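Local coordinates for oxidoreductase, short chain dehydrogenase/reductase family protein (Bifidobacterium adolescentis L2-32, PDB 6OW4) that acts as an NADH-dependent 20beta-hydroxysteroid dehydrogenase of the short-chain dehydrogenase/reductase family, at residues F[123-128]-F[174-179]; F[178-183]-F[227-232]. All blocks are in the same frame, centred on the assembly; numbering follows the deposited sequence.

Both contacts are buried and share strand 174-179, which lies between strand 124-127 in contact 1 and strand 223-230 in contact 2, all three parallel. Contact 1 follows strand pairing along its length near the centre of the folded chain: backbone bonds, the last of them weak, aliphatic and aromatic side chains, and one polar pair at its C-terminal end, where the nicotinamide ribose lies against it. Contact 2 starts as the same sheet, but after two backbone bonds the chain after Thr179 leaves it, while strand 223-230 runs on to Pro230; small residues and a proline line the nicotinamide ring. The two meet directly where Ile177 CG2 packs on Ile228 CD1 at 3.4 Å.

Contact 1: residues F[123-128]-F[174-179]; sequences DFAFLN and GSLIFT. With NAD (nicotinamide-adenine-dinucleotide), chain N.
Thr179 and Asn128 close the C-terminal end of this parallel strand pair with a side-chain hydrogen bond, Thr179 OG1 giving its proton to Asn128 OD1 at 2.9 Å. The hydroxyl lies in the amide plane, on a lone pair of OD1 (C=O...O angle 112°). Asn128 has CG trans to its own N (chi1 171°), which brings the amide across to the threonine and beside C4D of the cofactor ribose; a short polar side chain with an acceptor suits this place. Thr179 turns CG2 to the ribose, 3.3 Å from NAD O4D, while Asn128 O accepts a bond from NAD O3D at 2.7 Å.

Behind this pair, backbone bonds join the strands. The one from Ile177 N to Ala125 O is almost straight (179°), and Leu127 N reaches Ile177 O at 2.8 Å. Phe126 and Ile177 share one face of the sheet. The phenylalanine ring crosses the isoleucine at a slant, its CD1 lying 3.7 Å from Ile177 CG2, with the edge of the ring near Ile177 O; Asn128 CB covers part of one ring face. On the other face of the sheet Leu127 lies alongside Phe178, with CD1 over its ring face in the manner of a CH-pi contact, though modelled too close for the details to be trusted. The small Ala125 sits beside Leu176 there, and both touch Ala163, so helix 142-170 can pack close. Helix 52-63 covers the Phe126 side. Such parallel strands, flanked by helices and ending at the dinucleotide, are characteristic of the Rossmann fold of short-chain dehydrogenases.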
loop_
_atom_site.group_PDB
_atom_site.type_symbol
_atom_site.label_atom_id
_atom_site.label_comp_id
_atom_site.label_asym_id
_atom_site.label_seq_id
_atom_site.Cartn_x
_atom_site.Cartn_y
_atom_site.Cartn_z
ATOM N N ASP F 123 2.907 19.984 23.063
ATOM C CA ASP F 123 3.308 18.554 23.167
ATOM C C ASP F 123 2.643 17.759 22.038
ATOM O O ASP F 123 3.240 16.767 21.590
ATOM C CB ASP F 123 2.916 17.951 24.518
ATOM C CG ASP F 123 3.605 18.590 25.710
ATOM O OD1 ASP F 123 4.817 18.352 25.885
ATOM O OD2 ASP F 123 2.925 19.322 26.454
ATOM N N PHE F 124 1.442 18.163 21.617
ATOM C CA PHE F 124 0.668 17.510 20.530
ATOM C C PHE F 124 -0.019 18.570 19.663
ATOM O O PHE F 124 -0.251 19.694 20.142
ATOM C CB PHE F 124 -0.368 16.548 21.113
ATOM C CG PHE F 124 -1.440 17.222 21.931
ATOM C CD1 PHE F 124 -2.609 17.675 21.335
ATOM C CD2 PHE F 124 -1.274 17.419 23.293
ATOM C CE1 PHE F 124 -3.589 18.304 22.087
ATOM C CE2 PHE F 124 -2.258 18.044 24.043
ATOM C CZ PHE F 124 -3.413 18.485 23.441
ATOM N N ALA F 125 -0.343 18.204 18.423
ATOM C CA ALA F 125 -1.105 19.031 17.461
ATOM C C ALA F 125 -2.005 18.116 16.628
ATOM O O ALA F 125 -1.476 17.175 16.007
ATOM C CB ALA F 125 -0.159 19.826 16.597
ATOM N N PHE F 126 -3.314 18.368 16.648
ATOM C CA PHE F 126 -4.315 17.692 15.785
ATOM C C PHE F 126 -4.676 18.641 14.639
ATOM O O PHE F 126 -5.525 19.534 14.824
ATOM C CB PHE F 126 -5.532 17.244 16.600
ATOM C CG PHE F 126 -6.560 16.466 15.817
ATOM C CD1 PHE F 126 -6.183 15.587 14.811
ATOM C CD2 PHE F 126 -7.912 16.600 16.096
ATOM C CE1 PHE F 126 -7.133 14.874 14.097
ATOM C CE2 PHE F 126 -8.860 15.884 15.382
ATOM C CZ PHE F 126 -8.469 15.024 14.384
ATOM N N LEU F 127 -4.028 18.443 13.490
ATOM C CA LEU F 127 -4.106 19.333 12.303
ATOM C C LEU F 127 -5.259 18.844 11.421
ATOM O O LEU F 127 -5.004 18.175 10.399
ATOM C CB LEU F 127 -2.745 19.308 11.602
ATOM C CG LEU F 127 -1.557 19.539 12.538
ATOM C CD1 LEU F 127 -0.296 18.888 12.003
ATOM C CD2 LEU F 127 -1.340 21.020 12.786
ATOM N N ASN F 128 -6.482 19.177 11.839
ATOM C CA ASN F 128 -7.759 18.573 11.374
ATOM C C ASN F 128 -8.435 19.485 10.340
ATOM O O ASN F 128 -9.185 18.956 9.499
ATOM C CB ASN F 128 -8.664 18.279 12.575
ATOM C CG ASN F 128 -10.068 17.865 12.191
ATOM O OD1 ASN F 128 -10.273 16.772 11.669
ATOM N ND2 ASN F 128 -11.037 18.727 12.459
ATOM N N GLY F 174 7.031 15.250 20.951
ATOM C CA GLY F 174 5.587 15.492 20.774
ATOM C C GLY F 174 4.954 14.549 19.768
ATOM O O GLY F 174 5.670 13.683 19.236
ATOM N N SER F 175 3.652 14.718 19.516
ATOM C CA SER F 175 2.824 13.844 18.643
ATOM C C SER F 175 1.995 14.696 17.674
ATOM O O SER F 175 1.099 15.425 18.143
ATOM C CB SER F 175 1.938 12.950 19.470
ATOM O OG SER F 175 1.137 12.121 18.640
ATOM N N LEU F 176 2.287 14.594 16.373
ATOM C CA LEU F 176 1.515 15.249 15.285
ATOM C C LEU F 176 0.477 14.257 14.758
ATOM O O LEU F 176 0.877 13.141 14.377
ATOM C CB LEU F 176 2.468 15.680 14.166
ATOM C CG LEU F 176 3.664 16.526 14.596
ATOM C CD1 LEU F 176 4.624 16.718 13.434
ATOM C CD2 LEU F 176 3.211 17.871 15.147
ATOM N N ILE F 177 -0.800 14.650 14.752
ATOM C CA ILE F 177 -1.918 13.867 14.147
ATOM C C ILE F 177 -2.542 14.712 13.031
ATOM O O ILE F 177 -3.157 15.747 13.341
ATOM C CB ILE F 177 -2.962 13.439 15.201
ATOM C CG1 ILE F 177 -2.315 12.743 16.404
ATOM C CG2 ILE F 177 -4.035 12.570 14.564
ATOM C CD1 ILE F 177 -2.045 13.655 17.581
ATOM N N PHE F 178 -2.372 14.281 11.782
ATOM C CA PHE F 178 -2.954 14.915 10.574
ATOM C C PHE F 178 -4.211 14.139 10.176
ATOM O O PHE F 178 -4.124 12.909 10.042
ATOM C CB PHE F 178 -1.940 14.918 9.427
ATOM C CG PHE F 178 -0.682 15.716 9.666
ATOM C CD1 PHE F 178 0.322 15.240 10.495
ATOM C CD2 PHE F 178 -0.483 16.928 9.024
ATOM C CE1 PHE F 178 1.484 15.971 10.696
ATOM C CE2 PHE F 178 0.681 17.656 9.221
ATOM C CZ PHE F 178 1.661 17.177 10.060
ATOM N N THR F 179 -5.340 14.828 9.999
ATOM C CA THR F 179 -6.592 14.231 9.464
ATOM C C THR F 179 -6.450 14.087 7.945
ATOM O O THR F 179 -6.414 15.123 7.252
ATOM C CB THR F 179 -7.829 15.052 9.848
ATOM O OG1 THR F 179 -7.806 15.271 11.258
ATOM C CG2 THR F 179 -9.123 14.365 9.473
HETATM P PA NAD N . -16.217 20.308 9.288
HETATM O O1A NAD N . -16.410 21.001 7.979
HETATM O O2A NAD N . -17.169 20.900 10.337
HETATM O O5B NAD N . -14.724 20.463 9.815
HETATM C C5B NAD N . -13.767 21.229 9.083
HETATM C C4B NAD N . -13.331 22.424 9.979
HETATM O O4B NAD N . -12.036 23.030 9.342
HETATM C C3B NAD N . -14.202 23.342 10.025
HETATM O O3B NAD N . -14.523 23.729 11.410
HETATM C C2B NAD N . -13.557 24.655 9.234
HETATM O O2B NAD N . -14.026 25.891 9.848
HETATM C C1B NAD N . -12.294 24.541 9.337
HETATM N N9A NAD N . -11.637 25.172 8.147
HETATM C C8A NAD N . -11.711 25.079 6.799
HETATM N N7A NAD N . -10.830 25.963 6.266
HETATM C C5A NAD N . -10.216 26.601 7.284
HETATM C C6A NAD N . -9.232 27.598 7.289
HETATM N N6A NAD N . -8.505 28.322 6.298
HETATM N N1A NAD N . -8.768 28.082 8.466
HETATM C C2A NAD N . -9.260 27.601 9.655
HETATM N N3A NAD N . -10.236 26.611 9.653
HETATM C C4A NAD N . -10.708 26.118 8.459
HETATM O O3 NAD N . -16.544 18.706 9.089
HETATM P PN NAD N . -15.638 17.524 9.706
HETATM O O1N NAD N . -16.302 16.212 9.401
HETATM O O2N NAD N . -15.525 17.712 11.220
HETATM O O5D NAD N . -14.204 17.546 9.007
HETATM C C5D NAD N . -13.015 17.678 9.773
HETATM C C4D NAD N . -11.823 17.086 8.977
HETATM O O4D NAD N . -12.012 15.809 8.788
HETATM C C3D NAD N . -11.723 17.716 7.600
HETATM O O3D NAD N . -10.414 18.006 7.316
HETATM C C2D NAD N . -12.268 16.622 6.634
HETATM O O2D NAD N . -11.643 16.831 5.298
HETATM C C1D NAD N . -11.915 15.517 7.197
HETATM N N1N NAD N . -12.765 14.364 6.879
HETATM C C2N NAD N . -14.071 14.294 7.346
HETATM C C3N NAD N . -14.874 13.185 7.039
HETATM C C7N NAD N . -16.335 13.095 7.544
HETATM O O7N NAD N . -17.159 12.477 6.895
HETATM N N7N NAD N . -16.734 13.720 8.757
HETATM C C4N NAD N . -14.360 12.155 6.274
HETATM C C5N NAD N . -13.056 12.217 5.811
HETATM C C6N NAD N . -12.259 13.326 6.126
#

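Contact 2: residues F[178-183]-F[227-232]; sequences FTAALS and TISPGY. Unlike the reference sequence in segment 178-183: Ala181 (reference Ser). With NAD (nicotinamide-adenine-dinucleotide), chain N.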
loop_
_atom_site.group_PDB
_atom_site.type_symbol
_atom_site.label_atom_id
_atom_site.label_comp_id
_atom_site.label_asym_id
_atom_site.label_seq_id
_atom_site.Cartn_x
_atom_site.Cartn_y
_atom_site.Cartn_z
ATOM N N PHE F 178 -2.372 14.281 11.782
ATOM C CA PHE F 178 -2.954 14.915 10.574
ATOM C C PHE F 178 -4.211 14.139 10.176
ATOM O O PHE F 178 -4.124 12.909 10.042
ATOM C CB PHE F 178 -1.940 14.918 9.427
ATOM C CG PHE F 178 -0.682 15.716 9.666
ATOM C CD1 PHE F 178 0.322 15.240 10.495
ATOM C CD2 PHE F 178 -0.483 16.928 9.024
ATOM C CE1 PHE F 178 1.484 15.971 10.696
ATOM C CE2 PHE F 178 0.681 17.656 9.221
ATOM C CZ PHE F 178 1.661 17.177 10.060
ATOM N N THR F 179 -5.340 14.828 9.999
ATOM C CA THR F 179 -6.592 14.231 9.464
ATOM C C THR F 179 -6.450 14.087 7.945
ATOM O O THR F 179 -6.414 15.123 7.252
ATOM C CB THR F 179 -7.829 15.052 9.848
ATOM O OG1 THR F 179 -7.806 15.271 11.258
ATOM C CG2 THR F 179 -9.123 14.365 9.473
ATOM N N ALA F 180 -6.337 12.848 7.459
ATOM C CA ALA F 180 -6.361 12.489 6.023
ATOM C C ALA F 180 -7.803 12.127 5.644
ATOM O O ALA F 180 -8.725 12.783 6.169
ATOM C CB ALA F 180 -5.387 11.366 5.754
ATOM N N ALA F 181 -7.986 11.144 4.757
ATOM C CA ALA F 181 -9.297 10.568 4.376
ATOM C C ALA F 181 -9.072 9.333 3.499
ATOM O O ALA F 181 -7.927 9.132 3.036
ATOM C CB ALA F 181 -10.140 11.594 3.657
ATOM N N LEU F 182 -10.131 8.549 3.278
ATOM C CA LEU F 182 -10.128 7.389 2.346
ATOM C C LEU F 182 -10.121 7.889 0.899
ATOM O O LEU F 182 -9.709 7.109 0.019
ATOM C CB LEU F 182 -11.351 6.507 2.614
ATOM C CG LEU F 182 -11.192 5.489 3.740
ATOM C CD1 LEU F 182 -12.511 4.784 3.985
ATOM C CD2 LEU F 182 -10.097 4.475 3.426
ATOM N N SER F 183 -10.565 9.131 0.671
ATOM C CA SER F 183 -10.425 9.874 -0.611
ATOM C C SER F 183 -8.942 9.954 -0.998
ATOM O O SER F 183 -8.651 9.983 -2.210
ATOM C CB SER F 183 -11.046 11.241 -0.515
ATOM O OG SER F 183 -12.378 11.157 -0.032
ATOM N N THR F 227 -1.226 9.829 10.668
ATOM C CA THR F 227 -2.488 10.284 10.036
ATOM C C THR F 227 -3.650 9.402 10.500
ATOM O O THR F 227 -3.423 8.214 10.797
ATOM C CB THR F 227 -2.383 10.266 8.509
ATOM O OG1 THR F 227 -2.059 8.934 8.114
ATOM C CG2 THR F 227 -1.341 11.228 7.986
ATOM N N ILE F 228 -4.844 9.992 10.556
ATOM C CA ILE F 228 -6.141 9.285 10.733
ATOM C C ILE F 228 -6.928 9.463 9.433
ATOM O O ILE F 228 -7.109 10.619 9.012
ATOM C CB ILE F 228 -6.893 9.829 11.963
ATOM C CG1 ILE F 228 -6.044 9.695 13.231
ATOM C CG2 ILE F 228 -8.250 9.154 12.119
ATOM C CD1 ILE F 228 -6.639 10.370 14.443
ATOM N N SER F 229 -7.341 8.356 8.813
ATOM C CA SER F 229 -8.113 8.324 7.544
ATOM C C SER F 229 -9.544 7.891 7.839
ATOM O O SER F 229 -9.908 6.742 7.589
ATOM C CB SER F 229 -7.452 7.420 6.542
ATOM O OG SER F 229 -6.191 7.941 6.158
ATOM N N PRO F 230 -10.399 8.788 8.384
ATOM C CA PRO F 230 -11.781 8.429 8.688
ATOM C C PRO F 230 -12.559 8.109 7.404
ATOM O O PRO F 230 -12.273 8.706 6.381
ATOM C CB PRO F 230 -12.350 9.672 9.391
ATOM C CG PRO F 230 -11.471 10.806 8.919
ATOM C CD PRO F 230 -10.103 10.191 8.713
ATOM N N GLY F 231 -13.492 7.158 7.487
ATOM C CA GLY F 231 -14.475 6.877 6.425
ATOM C C GLY F 231 -15.642 7.840 6.525
ATOM O O GLY F 231 -15.406 9.019 6.844
ATOM N N TYR F 232 -16.862 7.359 6.276
ATOM C CA TYR F 232 -18.112 8.141 6.445
ATOM C C TYR F 232 -18.371 8.320 7.946
ATOM O O TYR F 232 -18.744 7.334 8.610
ATOM C CB TYR F 232 -19.275 7.460 5.721
ATOM C CG TYR F 232 -19.127 7.408 4.221
ATOM C CD1 TYR F 232 -19.068 8.570 3.468
ATOM C CD2 TYR F 232 -19.048 6.199 3.547
ATOM C CE1 TYR F 232 -18.932 8.535 2.090
ATOM C CE2 TYR F 232 -18.913 6.145 2.169
ATOM C CZ TYR F 232 -18.855 7.317 1.436
ATOM O OH TYR F 232 -18.724 7.273 0.077
HETATM P PA NAD N . -16.217 20.308 9.288
HETATM O O1A NAD N . -16.410 21.001 7.979
HETATM O O2A NAD N . -17.169 20.900 10.337
HETATM O O5B NAD N . -14.724 20.463 9.815
HETATM C C5B NAD N . -13.767 21.229 9.083
HETATM C C4B NAD N . -13.331 22.424 9.979
HETATM O O4B NAD N . -12.036 23.030 9.342
HETATM C C3B NAD N . -14.202 23.342 10.025
HETATM O O3B NAD N . -14.523 23.729 11.410
HETATM C C2B NAD N . -13.557 24.655 9.234
HETATM O O2B NAD N . -14.026 25.891 9.848
HETATM C C1B NAD N . -12.294 24.541 9.337
HETATM N N9A NAD N . -11.637 25.172 8.147
HETATM C C8A NAD N . -11.711 25.079 6.799
HETATM N N7A NAD N . -10.830 25.963 6.266
HETATM C C5A NAD N . -10.216 26.601 7.284
HETATM C C6A NAD N . -9.232 27.598 7.289
HETATM N N6A NAD N . -8.505 28.322 6.298
HETATM N N1A NAD N . -8.768 28.082 8.466
HETATM C C2A NAD N . -9.260 27.601 9.655
HETATM N N3A NAD N . -10.236 26.611 9.653
HETATM C C4A NAD N . -10.708 26.118 8.459
HETATM O O3 NAD N . -16.544 18.706 9.089
HETATM P PN NAD N . -15.638 17.524 9.706
HETATM O O1N NAD N . -16.302 16.212 9.401
HETATM O O2N NAD N . -15.525 17.712 11.220
HETATM O O5D NAD N . -14.204 17.546 9.007
HETATM C C5D NAD N . -13.015 17.678 9.773
HETATM C C4D NAD N . -11.823 17.086 8.977
HETATM O O4D NAD N . -12.012 15.809 8.788
HETATM C C3D NAD N . -11.723 17.716 7.600
HETATM O O3D NAD N . -10.414 18.006 7.316
HETATM C C2D NAD N . -12.268 16.622 6.634
HETATM O O2D NAD N . -11.643 16.831 5.298
HETATM C C1D NAD N . -11.915 15.517 7.197
HETATM N N1N NAD N . -12.765 14.364 6.879
HETATM C C2N NAD N . -14.071 14.294 7.346
HETATM C C3N NAD N . -14.874 13.185 7.039
HETATM C C7N NAD N . -16.335 13.095 7.544
HETATM O O7N NAD N . -17.159 12.477 6.895
HETATM N N7N NAD N . -16.734 13.720 8.757
HETATM C C4N NAD N . -14.360 12.155 6.274
HETATM C C5N NAD N . -13.056 12.217 5.811
HETATM C C6N NAD N . -12.259 13.326 6.126
#
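Ile228 is held by two backbone hydrogen bonds to the end of strand 174-179 and the residue after it: Ile228 N to Phe178 O at 3.0 Å, and Ala180 N to Ile228 O at 2.8 Å. They continue the parallel pairing of the Rossmann fold to the C-terminal ends of the strands, where the cofactor lies. Thr227 and Ser229 both send their hydroxyls to Asp284 on the neighbouring strand, a shared acceptor that ties their polar ends down inside the protein. For Thr227 this leaves the methyl to face the partner strand: with OG1 lodged between N and the carbonyl carbon (chi1 58°), CG2 packs on Phe178 CB at 4.0 Å.

Beyond the bonds the chains pack through small groups. Ala180 directs its methyl to Ser229, CB lying 3.5 Å from OG. Its carbonyl O is buried without a hydrogen-bonding partner. Leu182 lays CD1 against the backbone of Gly231, 3.8 Å from CA.

Backbone carbonyls help to line the nicotinamide, Gly231 O lying 3.4 Å from NAD C4N. Ala181, which replaces the serine of the reference sequence, meets the C5N-C6N edge with CB, while the rigid ring of Pro230 covers one face, its CG 3.8 Å from NAD C5N.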